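Local coordinates for protein alkaline phosphatase (Thermus thermophilus, PDB 7KWD) that probably hydrolyses phosphate monoesters as a homodimeric metalloenzyme that binds two zinc ions and one magnesium ion, at residues V385-P396 against P405-M413. Sequence-based numbering, arbitrary orientation.
Sequences VVRAIREKVYWP and PANTMAWAM
Val385 packs beside Met409, and Ala388 against Pro405, just ahead of the second helix, where helix 385-391 and helix 406-412 run antiparallel at 174°, their axes 9.2 Å apart, and the chain after Lys392, which has positive phi, turns back along the second helix. Between the helices the packing is aliphatic: Val385 CG2 meets Ala412 CB at 3.6 Å, Ala388 CB rests 3.8 Å from Pro405 CB, and Ile389 CG1 lies against Pro405 CG. Met409, whose CG touches Val385 CG1, continues into Leu353 and Phe369 of the neighbouring helices. This is a helical hairpin with the loop 393-396 laid along the second helix. Thr408 pins that return: with OG1 beside its own backbone N (chi1 -60°), the hydroxyl is turned to Trp395 N, accepts a nearly straight bond from it (3.1 Å, 164°) and is also bonded to Gln404 OE1. Thr408 CA adds a C-H...O contact to Trp395 O at 3.5 Å. Beyond the cis peptide bond, Pro396 CD sits over one face of Trp411, 3.5 Å from the centroid of the five-membered ring in a CH-pi contact. Trp411 NE1 is hydrogen-bonded to Gln401 OE1, and the second subunit closes in here, its Arg400 making a cation-pi contact with Trp411 and its Pro396 packing on Trp395. A leucine in place of Trp411 would probably leave Pro396 without its aromatic platform, Gln401 OE1 without the indole N-H and Arg400 of the second subunit without its ring.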
loop_
_atom_site.group_PDB
_atom_site.type_symbol
_atom_site.label_atom_id
_atom_site.label_comp_id
_atom_site.label_asym_id
_atom_site.label_seq_id
_atom_site.Cartn_x
_atom_site.Cartn_y
_atom_site.Cartn_z
ATOM N N VAL A 385 4.520 15.380 -24.705
ATOM C CA VAL A 385 3.210 15.852 -24.277
ATOM C C VAL A 385 2.400 16.324 -25.479
ATOM O O VAL A 385 1.191 16.075 -25.567
ATOM C CB VAL A 385 3.363 16.972 -23.231
ATOM C CG1 VAL A 385 2.016 17.532 -22.868
ATOM C CG2 VAL A 385 4.073 16.480 -21.963
ATOM N N VAL A 386 3.037 17.057 -26.401
ATOM C CA VAL A 386 2.315 17.523 -27.584
ATOM C C VAL A 386 1.793 16.329 -28.371
ATOM O O VAL A 386 0.616 16.282 -28.767
ATOM C CB VAL A 386 3.213 18.423 -28.452
ATOM C CG1 VAL A 386 2.480 18.818 -29.749
ATOM C CG2 VAL A 386 3.629 19.659 -27.672
ATOM N N ARG A 387 2.647 15.323 -28.567
ATOM C CA ARG A 387 2.225 14.163 -29.337
ATOM C C ARG A 387 1.087 13.436 -28.645
ATOM O O ARG A 387 0.145 12.962 -29.290
ATOM C CB ARG A 387 3.407 13.228 -29.543
ATOM C CG ARG A 387 4.443 13.839 -30.453
ATOM C CD ARG A 387 5.705 13.005 -30.622
ATOM N NE ARG A 387 5.523 11.723 -31.317
ATOM C CZ ARG A 387 4.919 11.530 -32.497
ATOM N NH1 ARG A 387 4.378 12.533 -33.171
ATOM N NH2 ARG A 387 4.853 10.303 -33.012
ATOM N N ALA A 388 1.157 13.317 -27.330
ATOM C CA ALA A 388 0.108 12.593 -26.634
ATOM C C ALA A 388 -1.217 13.327 -26.764
ATOM O O ALA A 388 -2.251 12.704 -27.024
ATOM C CB ALA A 388 0.511 12.393 -25.172
ATOM N N ILE A 389 -1.201 14.653 -26.622
ATOM C CA ILE A 389 -2.432 15.430 -26.731
ATOM C C ILE A 389 -2.943 15.445 -28.166
ATOM O O ILE A 389 -4.150 15.337 -28.409
ATOM C CB ILE A 389 -2.201 16.875 -26.247
ATOM C CG1 ILE A 389 -1.972 16.934 -24.730
ATOM C CG2 ILE A 389 -3.392 17.746 -26.603
ATOM C CD1 ILE A 389 -1.225 18.207 -24.231
ATOM N N ARG A 390 -2.052 15.645 -29.131
ATOM C CA ARG A 390 -2.479 15.934 -30.496
ATOM C C ARG A 390 -2.598 14.689 -31.358
ATOM O O ARG A 390 -3.511 14.615 -32.185
ATOM C CB ARG A 390 -1.516 16.932 -31.130
ATOM C CG ARG A 390 -1.725 18.359 -30.605
ATOM C CD ARG A 390 -0.705 19.345 -31.163
ATOM N NE ARG A 390 -1.328 20.188 -32.173
ATOM C CZ ARG A 390 -1.063 20.123 -33.475
ATOM N NH1 ARG A 390 -0.162 19.268 -33.946
ATOM N NH2 ARG A 390 -1.701 20.924 -34.308
ATOM N N GLU A 391 -1.737 13.694 -31.155
ATOM C CA GLU A 391 -1.735 12.505 -31.990
ATOM C C GLU A 391 -2.058 11.219 -31.247
ATOM O O GLU A 391 -1.902 10.133 -31.823
ATOM C CB GLU A 391 -0.371 12.314 -32.648
ATOM C CG GLU A 391 0.136 13.489 -33.417
ATOM C CD GLU A 391 1.549 13.236 -33.876
ATOM O OE1 GLU A 391 1.800 12.142 -34.444
ATOM O OE2 GLU A 391 2.404 14.114 -33.626
ATOM N N LYS A 392 -2.444 11.295 -29.982
ATOM C CA LYS A 392 -2.679 10.092 -29.181
ATOM C C LYS A 392 -1.502 9.125 -29.268
ATOM O O LYS A 392 -1.658 7.900 -29.334
ATOM C CB LYS A 392 -3.988 9.434 -29.595
ATOM C CG LYS A 392 -5.128 10.464 -29.602
ATOM C CD LYS A 392 -6.488 9.852 -29.286
ATOM C CE LYS A 392 -7.627 10.827 -29.625
ATOM N NZ LYS A 392 -7.156 12.097 -30.281
ATOM N N VAL A 393 -0.303 9.682 -29.224
ATOM C CA VAL A 393 0.914 8.896 -29.109
ATOM C C VAL A 393 1.428 9.051 -27.686
ATOM O O VAL A 393 1.776 10.164 -27.258
ATOM C CB VAL A 393 1.966 9.325 -30.130
ATOM C CG1 VAL A 393 3.223 8.579 -29.853
ATOM C CG2 VAL A 393 1.449 9.062 -31.545
ATOM N N TYR A 394 1.485 7.935 -26.961
ATOM C CA TYR A 394 1.689 7.941 -25.520
ATOM C C TYR A 394 3.076 7.410 -25.202
ATOM O O TYR A 394 3.624 6.581 -25.932
ATOM C CB TYR A 394 0.595 7.113 -24.841
ATOM C CG TYR A 394 -0.793 7.567 -25.224
ATOM C CD1 TYR A 394 -1.125 8.908 -25.192
ATOM C CD2 TYR A 394 -1.767 6.662 -25.618
ATOM C CE1 TYR A 394 -2.380 9.348 -25.543
ATOM C CE2 TYR A 394 -3.038 7.094 -25.974
ATOM C CZ TYR A 394 -3.332 8.444 -25.933
ATOM O OH TYR A 394 -4.578 8.903 -26.268
ATOM N N TRP A 395 3.658 7.915 -24.121
ATOM C CA TRP A 395 4.970 7.470 -23.699
ATOM C C TRP A 395 5.019 7.254 -22.195
ATOM O O TRP A 395 4.538 8.089 -21.425
ATOM C CB TRP A 395 6.047 8.507 -24.092
ATOM C CG TRP A 395 7.399 7.930 -24.057
ATOM C CD1 TRP A 395 8.000 7.193 -25.034
ATOM C CD2 TRP A 395 8.333 8.009 -22.978
ATOM N NE1 TRP A 395 9.259 6.808 -24.626
ATOM C CE2 TRP A 395 9.487 7.305 -23.370
ATOM C CE3 TRP A 395 8.309 8.613 -21.719
ATOM C CZ2 TRP A 395 10.602 7.194 -22.550
ATOM C CZ3 TRP A 395 9.419 8.507 -20.915
ATOM C CH2 TRP A 395 10.546 7.810 -21.330
ATOM N N PRO A 396 5.626 6.142 -21.750
ATOM C CA PRO A 396 6.235 5.089 -22.565
ATOM C C PRO A 396 5.225 4.213 -23.290
ATOM O O PRO A 396 5.564 3.556 -24.272
ATOM C CB PRO A 396 7.016 4.255 -21.538
ATOM C CG PRO A 396 6.374 4.558 -20.253
ATOM C CD PRO A 396 5.975 5.986 -20.325
ATOM N N PRO A 405 -4.035 11.930 -21.931
ATOM C CA PRO A 405 -2.570 12.019 -21.947
ATOM C C PRO A 405 -1.883 12.236 -20.590
ATOM O O PRO A 405 -0.666 12.354 -20.547
ATOM C CB PRO A 405 -2.325 13.238 -22.842
ATOM C CG PRO A 405 -3.497 14.135 -22.553
ATOM C CD PRO A 405 -4.672 13.220 -22.264
ATOM N N ALA A 406 -2.645 12.237 -19.496
ATOM C CA ALA A 406 -2.082 12.625 -18.203
ATOM C C ALA A 406 -0.880 11.778 -17.811
ATOM O O ALA A 406 0.090 12.305 -17.253
ATOM C CB ALA A 406 -3.144 12.538 -17.114
ATOM N N ASN A 407 -0.921 10.462 -18.065
ATOM C CA ASN A 407 0.191 9.629 -17.624
ATOM C C ASN A 407 1.464 9.935 -18.411
ATOM O O ASN A 407 2.569 9.818 -17.875
ATOM C CB ASN A 407 -0.127 8.126 -17.736
ATOM C CG ASN A 407 -1.182 7.622 -16.713
ATOM O OD1 ASN A 407 -1.512 6.439 -16.730
ATOM N ND2 ASN A 407 -1.705 8.500 -15.853
ATOM N N THR A 408 1.340 10.292 -19.694
ATOM C CA THR A 408 2.524 10.754 -20.417
ATOM C C THR A 408 3.032 12.053 -19.805
ATOM O O THR A 408 4.245 12.264 -19.672
ATOM C CB THR A 408 2.211 10.936 -21.908
ATOM O OG1 THR A 408 1.786 9.686 -22.467
ATOM C CG2 THR A 408 3.461 11.410 -22.667
ATOM N N MET A 409 2.112 12.934 -19.402
ATOM C CA MET A 409 2.517 14.145 -18.698
ATOM C C MET A 409 3.339 13.804 -17.458
ATOM O O MET A 409 4.366 14.434 -17.187
ATOM C CB MET A 409 1.272 14.956 -18.340
ATOM C CG MET A 409 0.579 15.543 -19.575
ATOM S SD MET A 409 -1.005 16.327 -19.278
ATOM C CE MET A 409 -0.495 17.891 -18.542
ATOM N N ALA A 410 2.921 12.787 -16.706
ATOM C CA ALA A 410 3.640 12.461 -15.483
ATOM C C ALA A 410 5.044 11.982 -15.800
ATOM O O ALA A 410 6.018 12.428 -15.182
ATOM C CB ALA A 410 2.874 11.405 -14.685
ATOM N N TRP A 411 5.167 11.120 -16.813
ATOM C CA TRP A 411 6.474 10.644 -17.225
ATOM C C TRP A 411 7.309 11.755 -17.838
ATOM O O TRP A 411 8.540 11.738 -17.716
ATOM C CB TRP A 411 6.320 9.494 -18.215
ATOM C CG TRP A 411 6.151 8.168 -17.559
ATOM C CD1 TRP A 411 4.989 7.463 -17.409
ATOM C CD2 TRP A 411 7.187 7.371 -16.976
ATOM N NE1 TRP A 411 5.243 6.275 -16.769
ATOM C CE2 TRP A 411 6.585 6.203 -16.486
ATOM C CE3 TRP A 411 8.567 7.536 -16.813
ATOM C CZ2 TRP A 411 7.316 5.205 -15.848
ATOM C CZ3 TRP A 411 9.285 6.553 -16.182
ATOM C CH2 TRP A 411 8.657 5.402 -15.698
ATOM N N ALA A 412 6.668 12.732 -18.468
ATOM C CA ALA A 412 7.409 13.861 -19.023
ATOM C C ALA A 412 8.129 14.647 -17.935
ATOM O O ALA A 412 9.194 15.224 -18.197
ATOM C CB ALA A 412 6.452 14.753 -19.821
ATOM N N MET A 413 7.591 14.660 -16.702
ATOM C CA MET A 413 8.214 15.383 -15.600
ATOM C C MET A 413 8.852 14.441 -14.582
ATOM O O MET A 413 8.894 14.743 -13.388
ATOM C CB MET A 413 7.206 16.310 -14.923
ATOM C CG MET A 413 6.057 15.616 -14.214
ATOM S SD MET A 413 4.930 16.865 -13.537
ATOM C CE MET A 413 5.732 17.307 -12.016
#